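Local coordinates for protein proline dipeptidase (Streptococcus pneumoniae, PDB 3PN9) that probably belongs to an enzyme that hydrolyses dipeptides with a C-terminal proline, of which this chain comprises the creatinase/prolidase-type N-terminal domain, at residues K98-E103 with T117-A122; S25-I30 with R43-F48; D52-L57 with S72-G77; F36-H41 with V64-S69. All coordinates share one frame; numbering follows the deposited sequence.

Contacts 1, 2 and 3 all reach the same six-stranded mixed sheet, while contact 4 ties a loop to helix 64-70 beside it. Contacts 1 and 2, with centres about 16 Å apart, are joined by the Glu103 carboxylate, which reaches Thr29 and the backbone of Asp26. Contact 2 adjoins contact 3 through the neighbouring strands 46-50 and 56-60, centres about 13 Å apart, and contact 4 through Pro27 and Met45, about 10 Å between centres. Contacts 3 and 4 meet where Ala67 packs on Leu57 and Val75; contacts 1 and 4 lie about 24 Å apart between centres. The metal-binding catalytic domain expected of a prolidase is not part of this chain.

Contact 1 of 4, residues K98-E103 with T117-A122; sequences KRVAVE and TVFETA
The backbones of Lys98 and Ala122 come together with their CA atoms 4.3 Å apart, where Ala122 CA lies 3.4 Å from Lys98 O in a CA-H...O contact. No direct hydrogen bond crosses here; instead one water donates to both Lys98 O, at 2.6 Å, and Thr121 O, at 3.2 Å, and bridges the two backbones. Next to this water bridge the side chains close in. Val100 has CG1 anti to its backbone nitrogen (chi1 170°), which leaves CG2 beside that nitrogen and directed at 117-122. This methyl sits over one face of the Phe119 ring, 4.1 Å from the ring centroid and 20° off its normal, and also presses on Ala122 CB at 3.4 Å, tighter than usual for two carbons. Val118 CG1 covers the opposite face of the ring, so Phe119 is sandwiched between two valine methyls. The contact belongs to a beta-alpha-beta unit in which strand 99-102, helix 109-118 and strand 123-126 follow one another: Phe119 leaves the helix and opens a type I turn to Ala122, which delivers the chain to the last strand, where Glu123 exchanges backbone bonds with Lys98 and Val100. Arg99 points the other way, its guanidinium salt-bridged to Glu123 and Asp125 and also bonded to the carbonyl of Glu17, while its side chain packs on Leu62 of the second subunit.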
# COMPACT_ATOMS: atom_id res chain seq x y z
N LYS A 98 -4.71 -18.46 0.68
CA LYS A 98 -6.16 -18.28 0.53
C LYS A 98 -6.56 -17.60 -0.73
O LYS A 98 -7.70 -17.78 -1.22
CB LYS A 98 -6.64 -17.39 1.65
CG LYS A 98 -6.42 -18.10 2.97
CD LYS A 98 -7.08 -17.24 4.09
CE LYS A 98 -6.02 -16.65 4.93
NZ LYS A 98 -6.52 -16.92 6.34
N ARG A 99 -5.64 -16.77 -1.28
CA ARG A 99 -6.03 -15.97 -2.47
C ARG A 99 -4.87 -15.95 -3.41
O ARG A 99 -3.73 -15.56 -3.01
CB ARG A 99 -6.45 -14.53 -2.03
CG ARG A 99 -7.80 -14.54 -1.17
CD ARG A 99 -8.36 -13.14 -0.70
NE ARG A 99 -7.97 -12.09 -1.64
CZ ARG A 99 -8.47 -11.94 -2.87
NH1 ARG A 99 -9.45 -12.74 -3.32
NH2 ARG A 99 -8.01 -10.96 -3.67
N VAL A 100 -5.14 -16.32 -4.63
CA VAL A 100 -4.07 -16.48 -5.61
C VAL A 100 -4.53 -15.70 -6.85
O VAL A 100 -5.69 -15.76 -7.20
CB VAL A 100 -3.99 -18.03 -5.95
CG1 VAL A 100 -3.07 -18.35 -7.18
CG2 VAL A 100 -3.45 -18.80 -4.63
N ALA A 101 -3.62 -15.06 -7.59
CA ALA A 101 -3.98 -14.45 -8.85
C ALA A 101 -3.29 -15.21 -9.96
O ALA A 101 -2.11 -15.50 -9.84
CB ALA A 101 -3.46 -12.88 -8.89
N VAL A 102 -4.00 -15.39 -11.06
CA VAL A 102 -3.44 -16.03 -12.24
C VAL A 102 -3.89 -15.32 -13.50
O VAL A 102 -4.83 -14.51 -13.48
CB VAL A 102 -3.99 -17.52 -12.34
CG1 VAL A 102 -3.44 -18.40 -11.15
CG2 VAL A 102 -5.55 -17.52 -12.46
N GLU A 103 -3.19 -15.56 -14.62
CA GLU A 103 -3.55 -14.81 -15.82
C GLU A 103 -4.68 -15.47 -16.56
O GLU A 103 -4.43 -16.46 -17.31
CB GLU A 103 -2.39 -14.70 -16.81
CG GLU A 103 -1.12 -14.02 -16.09
CD GLU A 103 0.12 -14.08 -16.97
OE1 GLU A 103 0.92 -15.06 -16.96
OE2 GLU A 103 0.32 -13.14 -17.79
N THR A 117 -4.16 -28.27 -7.36
CA THR A 117 -3.62 -29.26 -6.41
C THR A 117 -2.51 -28.62 -5.59
O THR A 117 -2.19 -29.07 -4.50
CB THR A 117 -3.00 -30.51 -7.05
OG1 THR A 117 -1.82 -30.13 -7.73
CG2 THR A 117 -3.93 -31.08 -8.09
N VAL A 118 -1.89 -27.56 -6.13
CA VAL A 118 -0.83 -26.92 -5.35
C VAL A 118 -1.54 -26.05 -4.32
O VAL A 118 -1.09 -26.03 -3.18
CB VAL A 118 0.05 -26.01 -6.23
CG1 VAL A 118 0.99 -25.07 -5.39
CG2 VAL A 118 0.76 -26.76 -7.38
N PHE A 119 -2.58 -25.27 -4.72
CA PHE A 119 -3.30 -24.38 -3.82
C PHE A 119 -4.72 -24.90 -3.62
O PHE A 119 -5.68 -24.44 -4.27
CB PHE A 119 -3.36 -22.90 -4.44
CG PHE A 119 -2.00 -22.39 -4.85
CD1 PHE A 119 -1.04 -22.13 -3.88
CD2 PHE A 119 -1.70 -22.17 -6.20
CE1 PHE A 119 0.18 -21.60 -4.21
CE2 PHE A 119 -0.48 -21.69 -6.53
CZ PHE A 119 0.49 -21.40 -5.56
N GLU A 120 -4.90 -25.85 -2.73
CA GLU A 120 -6.14 -26.63 -2.63
C GLU A 120 -7.31 -25.89 -2.11
O GLU A 120 -8.42 -26.28 -2.41
CB GLU A 120 -5.93 -27.85 -1.69
CG GLU A 120 -4.88 -28.75 -2.33
CD GLU A 120 -4.60 -30.03 -1.47
OE1 GLU A 120 -3.50 -30.19 -0.94
OE2 GLU A 120 -5.50 -30.85 -1.32
N THR A 121 -7.12 -24.85 -1.31
CA THR A 121 -8.34 -24.12 -0.90
C THR A 121 -8.29 -22.62 -1.29
O THR A 121 -8.95 -21.85 -0.63
CB THR A 121 -8.54 -24.20 0.66
OG1 THR A 121 -7.26 -23.95 1.29
CG2 THR A 121 -8.95 -25.71 1.05
N ALA A 122 -7.54 -22.23 -2.32
CA ALA A 122 -7.47 -20.78 -2.70
C ALA A 122 -8.67 -20.34 -3.56
O ALA A 122 -9.19 -21.14 -4.32
CB ALA A 122 -6.19 -20.51 -3.47
O HOH W 1 -9.55 -18.84 0.18

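Contact 2 of 4, residues S25-I30 with R43-F48; sequences SDPVTI and RQMFLF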
# COMPACT_ATOMS: atom_id res chain seq x y z
N SER A 25 2.13 -17.40 -15.78
CA SER A 25 2.23 -18.64 -16.56
C SER A 25 2.60 -18.29 -17.99
O SER A 25 3.01 -19.14 -18.79
CB SER A 25 0.88 -19.35 -16.51
OG SER A 25 -0.21 -18.53 -17.04
N ASP A 26 2.44 -17.03 -18.39
CA ASP A 26 2.63 -16.69 -19.87
C ASP A 26 4.14 -16.38 -20.06
O ASP A 26 4.68 -15.52 -19.35
CB ASP A 26 1.74 -15.39 -20.18
CG ASP A 26 1.80 -15.01 -21.69
OD1 ASP A 26 2.78 -15.41 -22.39
OD2 ASP A 26 0.82 -14.39 -22.15
N PRO A 27 4.89 -17.13 -20.92
CA PRO A 27 6.31 -16.90 -21.08
C PRO A 27 6.61 -15.42 -21.47
O PRO A 27 7.64 -14.86 -21.09
CB PRO A 27 6.65 -17.77 -22.32
CG PRO A 27 5.67 -19.04 -22.05
CD PRO A 27 4.40 -18.25 -21.77
N VAL A 28 5.69 -14.84 -22.22
CA VAL A 28 5.82 -13.39 -22.57
C VAL A 28 5.75 -12.53 -21.34
O VAL A 28 6.58 -11.62 -21.16
CB VAL A 28 4.80 -12.99 -23.66
CG1 VAL A 28 4.79 -11.41 -23.86
CG2 VAL A 28 5.14 -13.66 -25.03
N THR A 29 4.85 -12.80 -20.40
CA THR A 29 4.80 -12.00 -19.20
C THR A 29 6.00 -12.27 -18.32
O THR A 29 6.57 -11.35 -17.67
CB THR A 29 3.50 -12.29 -18.38
OG1 THR A 29 2.37 -12.24 -19.25
CG2 THR A 29 3.37 -11.31 -17.21
N ILE A 30 6.40 -13.55 -18.23
CA ILE A 30 7.54 -13.82 -17.42
C ILE A 30 8.78 -13.05 -17.95
O ILE A 30 9.58 -12.51 -17.17
CB ILE A 30 7.86 -15.41 -17.50
CG1 ILE A 30 6.71 -16.12 -16.69
CG2 ILE A 30 9.25 -15.63 -16.83
CD1 ILE A 30 6.76 -17.74 -16.72
N ARG A 43 6.12 -28.46 -21.27
CA ARG A 43 6.56 -28.58 -19.90
C ARG A 43 6.08 -27.37 -19.07
O ARG A 43 5.71 -26.35 -19.67
CB ARG A 43 8.09 -28.59 -19.91
CG ARG A 43 8.56 -29.90 -20.68
CD ARG A 43 10.01 -30.12 -20.34
NE ARG A 43 10.54 -31.42 -20.79
CZ ARG A 43 11.23 -31.59 -21.91
NH1 ARG A 43 11.51 -30.58 -22.75
NH2 ARG A 43 11.67 -32.83 -22.19
N GLN A 44 6.10 -27.48 -17.76
CA GLN A 44 5.61 -26.43 -16.86
C GLN A 44 6.70 -25.38 -16.61
O GLN A 44 7.91 -25.69 -16.38
CB GLN A 44 5.11 -27.00 -15.54
CG GLN A 44 4.00 -28.16 -15.80
CD GLN A 44 2.86 -27.62 -16.57
OE1 GLN A 44 2.50 -26.39 -16.42
NE2 GLN A 44 2.22 -28.47 -17.34
N MSE A 45 6.27 -24.12 -16.68
CA MSE A 45 7.14 -23.04 -16.20
C MSE A 45 6.18 -22.03 -15.52
O MSE A 45 5.12 -21.76 -16.10
CB MSE A 45 7.84 -22.36 -17.40
CG MSE A 45 8.63 -21.09 -16.84
SE MSE A 45 9.73 -20.29 -18.23
CE MSE A 45 8.33 -19.81 -19.60
N PHE A 46 6.50 -21.55 -14.32
CA PHE A 46 5.72 -20.50 -13.69
C PHE A 46 6.67 -19.59 -12.97
O PHE A 46 7.70 -20.04 -12.39
CB PHE A 46 4.74 -21.04 -12.61
CG PHE A 46 3.69 -21.97 -13.16
CD1 PHE A 46 2.57 -21.46 -13.79
CD2 PHE A 46 3.87 -23.40 -13.03
CE1 PHE A 46 1.54 -22.31 -14.32
CE2 PHE A 46 2.88 -24.25 -13.59
CZ PHE A 46 1.71 -23.73 -14.16
N LEU A 47 6.32 -18.30 -12.93
CA LEU A 47 6.99 -17.40 -11.92
C LEU A 47 5.99 -17.20 -10.77
O LEU A 47 4.80 -16.84 -10.97
CB LEU A 47 7.32 -16.03 -12.59
CG LEU A 47 7.80 -14.94 -11.59
CD1 LEU A 47 9.20 -15.41 -11.20
CD2 LEU A 47 7.86 -13.55 -12.32
N PHE A 48 6.39 -17.52 -9.54
CA PHE A 48 5.50 -17.30 -8.43
C PHE A 48 5.98 -16.04 -7.69
O PHE A 48 7.12 -16.03 -7.18
CB PHE A 48 5.61 -18.46 -7.43
CG PHE A 48 5.06 -19.75 -8.04
CD1 PHE A 48 3.70 -19.99 -8.01
CD2 PHE A 48 5.93 -20.64 -8.74
CE1 PHE A 48 3.19 -21.18 -8.62
CE2 PHE A 48 5.41 -21.83 -9.31
CZ PHE A 48 4.03 -22.08 -9.25
O HOH W 2 4.58 -21.20 -18.85
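A single water bridges Ser25 and Met45, lying 2.6 Å from Ser25 O and 2.9 Å from Met45 O, and so links the start of 25-30 to the backbone of 43-48 without a direct hydrogen bond. Beside it, Ser25 CB leans on the Phe46 ring obliquely, 3.7 Å from CE1, while the hydroxyl is bound to Asn106. The remaining contact is apolar. Met45, present as selenomethionine, runs extended through its first two torsions and bends only at the last (chi3 60°), which carries CE to within 3.7 Å of Pro27 CG. Partway along the same chain, Ile30 CD1 comes end-on to Met45 CG, 3.8 Å away. Ile30 also slides past Leu47 in the opposite direction, with Ile30 CG1 4.1 Å from Leu47 CB. These residues fasten helix 27-34 to the sheet of the creatinase/prolidase N-terminal domain: the helix follows strand 21-24 directly, and strand 46-50 is the antiparallel neighbour of that strand. Leu47 serves the helix 27-34 side, whereas Phe46 extends to Ile88 of helix 84-91. At the helix start Asp26 is the N-cap, and its OD1 accepts from Val28 N at 3.0 Å, the donor standing 40° out of the carboxylate plane. The backbone nitrogens of Ser25 and Asp26 both donate to Glu103 OE1, so one carboxylate oxygen holds both backbone nitrogens just ahead of the helix.

Contact 3 of 4, residues D52-L57 with S72-G77; sequences DQEPLL and SFPVVG
Leu57 and Val75 pair as a parallel bridge with CA atoms 4.7 Å apart, held by Leu57 N to Pro74 O at 2.9 Å and by Val76 N to Leu57 O at 3.0 Å. This is the start of the strand pairing in a beta-alpha-beta unit, strand 56-60, helix 64-70 and strand 75-78, the last being an edge strand of the sheet within this chain. The side chains of Leu57 and Val75 share one face and pack on Ala67 of the helix; on the other, Leu56 CD1 touches Val76 CG2 at 3.6 Å beside Ala91. Ahead of the strands, Phe73 carries its ring in the cramped position between backbone nitrogen and carbonyl carbon (chi1 46°), which turns it in under Pro55. Pro55 CB lies over the ring centre, 4.0 Å from the centroid and 11° off the normal, a CH-pi contact, while Leu57 CB meets the ring at its edge, in plane, 3.7 Å from Phe73 CE1. The Glu54 carboxylate stands nearly perpendicular to the ring, and Glu54 also packs on Ser72 of the third subunit. Pro55 O also lies 3.3 Å from Pro74 CD.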
# COMPACT_ATOMS: atom_id res chain seq x y z
N ASP A 52 5.34 -11.97 0.55
CA ASP A 52 6.25 -11.53 1.61
C ASP A 52 7.60 -12.15 1.56
O ASP A 52 8.33 -12.07 2.58
CB ASP A 52 5.63 -11.83 3.04
CG ASP A 52 4.28 -11.15 3.25
OD1 ASP A 52 4.05 -9.97 2.79
OD2 ASP A 52 3.40 -11.78 3.89
N GLN A 53 8.01 -12.69 0.43
CA GLN A 53 9.38 -13.13 0.35
C GLN A 53 9.77 -13.07 -1.09
O GLN A 53 8.91 -12.80 -1.93
CB GLN A 53 9.53 -14.58 0.92
CG GLN A 53 8.67 -15.65 0.22
CD GLN A 53 8.83 -16.98 1.01
OE1 GLN A 53 8.27 -17.11 2.08
NE2 GLN A 53 9.65 -17.86 0.52
N GLU A 54 11.00 -13.41 -1.41
CA GLU A 54 11.47 -13.29 -2.82
C GLU A 54 10.68 -14.24 -3.74
O GLU A 54 10.14 -15.27 -3.25
CB GLU A 54 12.93 -13.74 -2.94
CG GLU A 54 13.91 -12.58 -2.67
CD GLU A 54 15.39 -12.98 -3.13
OE1 GLU A 54 15.98 -12.44 -4.14
OE2 GLU A 54 15.86 -13.89 -2.45
N PRO A 55 10.65 -13.95 -5.06
CA PRO A 55 9.82 -14.83 -5.91
C PRO A 55 10.54 -16.22 -6.14
O PRO A 55 11.71 -16.40 -5.77
CB PRO A 55 9.88 -14.14 -7.26
CG PRO A 55 10.25 -12.69 -6.98
CD PRO A 55 11.11 -12.71 -5.72
N LEU A 56 9.84 -17.15 -6.79
CA LEU A 56 10.44 -18.44 -7.16
C LEU A 56 10.19 -18.59 -8.63
O LEU A 56 9.02 -18.58 -9.10
CB LEU A 56 9.74 -19.58 -6.31
CG LEU A 56 9.99 -21.00 -6.99
CD1 LEU A 56 11.50 -21.25 -6.65
CD2 LEU A 56 9.10 -21.95 -6.27
N LEU A 57 11.22 -18.83 -9.41
CA LEU A 57 10.96 -19.11 -10.80
C LEU A 57 11.06 -20.66 -10.95
O LEU A 57 12.11 -21.26 -10.63
CB LEU A 57 12.03 -18.42 -11.65
CG LEU A 57 12.01 -18.69 -13.19
CD1 LEU A 57 10.59 -18.60 -13.94
CD2 LEU A 57 13.10 -17.82 -13.90
N SER A 72 18.07 -13.04 -9.89
CA SER A 72 18.86 -13.21 -8.65
C SER A 72 18.05 -13.94 -7.58
O SER A 72 18.61 -14.32 -6.55
CB SER A 72 19.21 -11.76 -8.10
OG SER A 72 17.94 -11.18 -7.84
N PHE A 73 16.73 -14.18 -7.77
CA PHE A 73 15.97 -14.87 -6.73
C PHE A 73 15.96 -16.43 -7.06
O PHE A 73 16.47 -16.82 -8.12
CB PHE A 73 14.53 -14.33 -6.67
CG PHE A 73 13.89 -14.20 -8.02
CD1 PHE A 73 13.33 -15.34 -8.69
CD2 PHE A 73 13.80 -12.88 -8.63
CE1 PHE A 73 12.72 -15.15 -9.96
CE2 PHE A 73 13.18 -12.71 -9.91
CZ PHE A 73 12.64 -13.86 -10.56
N PRO A 74 15.45 -17.27 -6.18
CA PRO A 74 15.59 -18.77 -6.36
C PRO A 74 14.91 -19.32 -7.65
O PRO A 74 13.83 -18.83 -8.11
CB PRO A 74 14.89 -19.39 -5.11
CG PRO A 74 15.07 -18.25 -4.02
CD PRO A 74 14.87 -16.90 -4.87
N VAL A 75 15.55 -20.31 -8.24
CA VAL A 75 15.08 -20.99 -9.44
C VAL A 75 15.04 -22.49 -8.99
O VAL A 75 16.00 -22.95 -8.35
CB VAL A 75 16.06 -20.80 -10.63
CG1 VAL A 75 15.69 -21.71 -11.83
CG2 VAL A 75 16.05 -19.30 -11.12
N VAL A 76 13.97 -23.21 -9.30
CA VAL A 76 13.85 -24.65 -9.05
C VAL A 76 13.47 -25.30 -10.39
O VAL A 76 12.60 -24.74 -11.14
CB VAL A 76 12.79 -24.93 -7.99
CG1 VAL A 76 12.34 -26.54 -7.96
CG2 VAL A 76 13.30 -24.40 -6.60
N GLY A 77 14.10 -26.44 -10.72
CA GLY A 77 13.83 -27.10 -11.97
C GLY A 77 13.18 -28.48 -11.73
O GLY A 77 13.10 -28.96 -10.58

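Contact 4 of 4, residues F36-H41 with V64-S69; sequences FYSDPH and VERASS
Arg66 grips the carbonyl oxygen of Tyr37 end-on with two nitrogens: NH2 lies 2.9 Å from Tyr37 O and NH1 lies 3.1 Å from the same atom. The oxygen sits almost exactly in the guanidinium plane, only 1° out of it, whereas both donors reach it from one face of the carbonyl plane and are tilted from that plane. The N-H...O angle of 155° at NH2 makes that bond the straighter of the two. Phe36 supplies the floor, for its CE1 stands over the centre of the guanidinium, 3.5 Å from Arg66 CZ, with the ring and guanidinium planes inclined by 26°. One face of the Phe36 ring is taken by Ala67, whose CB lies 3.9 Å from the ring centroid in a CH-pi contact, and Arg66 CG comes in at the ring edge. Arg66 reaches all this because its chain leaves the helix extended and then bends at chi3, bringing the guanidinium back beside Phe36 CE1. Ser38 CB lies 3.7 Å from Arg66 NH2, a van der Waals contact.

Further out, Glu63 forms a salt bridge with Arg66 NH2 and a weak hydrogen bond with Ser38 OG, while Phe36 packs on Met45 and Leu57. Beyond Ser38 the loop is shaped by an Asx turn in which Asp39 OD1 accepts from His41 N. The contact thus joins the loop after helix 27-34 to helix 64-70. With a carbonyl oxygen in its plane, a ring against one face and a carboxylate at NH2, the guanidinium has its rotation fixed and its positive charge probably partly offset by Glu63.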
# COMPACT_ATOMS: atom_id res chain seq x y z
N PHE A 36 13.84 -13.10 -18.43
CA PHE A 36 14.11 -14.51 -18.79
C PHE A 36 13.04 -14.97 -19.76
O PHE A 36 11.83 -14.99 -19.42
CB PHE A 36 14.12 -15.43 -17.55
CG PHE A 36 14.33 -16.90 -17.93
CD1 PHE A 36 15.59 -17.32 -18.36
CD2 PHE A 36 13.25 -17.79 -17.96
CE1 PHE A 36 15.84 -18.70 -18.76
CE2 PHE A 36 13.42 -19.14 -18.33
CZ PHE A 36 14.73 -19.59 -18.75
N TYR A 37 13.44 -15.29 -21.00
CA TYR A 37 12.52 -15.81 -22.00
C TYR A 37 12.78 -17.34 -22.26
O TYR A 37 13.91 -17.70 -22.59
CB TYR A 37 12.65 -15.08 -23.37
CG TYR A 37 11.59 -15.63 -24.27
CD1 TYR A 37 10.25 -15.37 -24.05
CD2 TYR A 37 11.94 -16.56 -25.28
CE1 TYR A 37 9.25 -16.00 -24.88
CE2 TYR A 37 10.99 -17.19 -26.08
CZ TYR A 37 9.67 -16.91 -25.88
OH TYR A 37 8.76 -17.57 -26.65
N SER A 38 11.74 -18.17 -22.25
CA SER A 38 11.87 -19.57 -22.69
C SER A 38 10.54 -20.06 -23.22
O SER A 38 9.49 -19.74 -22.62
CB SER A 38 12.28 -20.44 -21.45
OG SER A 38 12.39 -21.75 -21.87
N ASP A 39 10.52 -20.82 -24.31
CA ASP A 39 9.27 -21.41 -24.69
C ASP A 39 9.30 -22.85 -24.12
O ASP A 39 10.02 -23.62 -24.62
CB ASP A 39 9.17 -21.47 -26.21
CG ASP A 39 7.87 -22.09 -26.65
OD1 ASP A 39 7.12 -22.63 -25.77
OD2 ASP A 39 7.66 -22.09 -27.88
N PRO A 40 8.54 -23.17 -23.08
CA PRO A 40 8.71 -24.54 -22.48
C PRO A 40 7.91 -25.62 -23.27
O PRO A 40 7.95 -26.82 -22.90
CB PRO A 40 8.11 -24.39 -21.10
CG PRO A 40 6.97 -23.25 -21.31
CD PRO A 40 7.41 -22.43 -22.55
N HIS A 41 7.21 -25.22 -24.33
CA HIS A 41 6.24 -26.06 -25.07
C HIS A 41 5.27 -26.80 -24.18
O HIS A 41 4.50 -26.21 -23.49
CB HIS A 41 7.05 -27.10 -25.90
CG HIS A 41 7.91 -26.44 -26.94
ND1 HIS A 41 7.37 -25.79 -28.03
CD2 HIS A 41 9.25 -26.29 -27.02
CE1 HIS A 41 8.36 -25.31 -28.78
NE2 HIS A 41 9.50 -25.57 -28.17
N VAL A 64 17.34 -24.54 -16.00
CA VAL A 64 17.70 -24.08 -14.65
C VAL A 64 19.00 -23.23 -14.72
O VAL A 64 19.10 -22.14 -14.14
CB VAL A 64 17.93 -25.26 -13.66
CG1 VAL A 64 18.69 -24.76 -12.37
CG2 VAL A 64 16.60 -25.85 -13.19
N GLU A 65 19.98 -23.69 -15.50
CA GLU A 65 21.28 -22.95 -15.50
C GLU A 65 21.13 -21.50 -16.08
O GLU A 65 21.66 -20.53 -15.52
CB GLU A 65 22.29 -23.72 -16.36
CG GLU A 65 23.67 -23.26 -16.11
CD GLU A 65 24.73 -24.09 -16.87
OE1 GLU A 65 24.70 -24.14 -18.12
OE2 GLU A 65 25.61 -24.67 -16.17
N ARG A 66 20.45 -21.39 -17.22
CA ARG A 66 20.24 -20.08 -17.88
C ARG A 66 19.31 -19.21 -17.00
O ARG A 66 19.58 -17.98 -16.79
CB ARG A 66 19.77 -20.21 -19.30
CG ARG A 66 19.62 -18.83 -20.02
CD ARG A 66 19.43 -19.10 -21.55
NE ARG A 66 18.15 -19.76 -21.83
CZ ARG A 66 16.98 -19.11 -22.00
NH1 ARG A 66 16.95 -17.77 -21.96
NH2 ARG A 66 15.86 -19.78 -22.28
N ALA A 67 18.25 -19.83 -16.45
CA ALA A 67 17.37 -19.06 -15.62
C ALA A 67 18.15 -18.52 -14.39
O ALA A 67 18.00 -17.36 -14.03
CB ALA A 67 16.16 -19.85 -15.22
N SER A 68 18.94 -19.38 -13.73
CA SER A 68 19.66 -18.97 -12.50
C SER A 68 20.68 -17.86 -12.77
O SER A 68 20.92 -17.07 -11.88
CB SER A 68 20.43 -20.17 -11.88
OG SER A 68 19.50 -21.17 -11.62
N SER A 69 21.23 -17.76 -13.99
CA SER A 69 22.14 -16.66 -14.26
C SER A 69 21.39 -15.44 -14.73
O SER A 69 21.94 -14.36 -14.68
CB SER A 69 23.28 -17.05 -15.20
OG SER A 69 22.69 -17.35 -16.41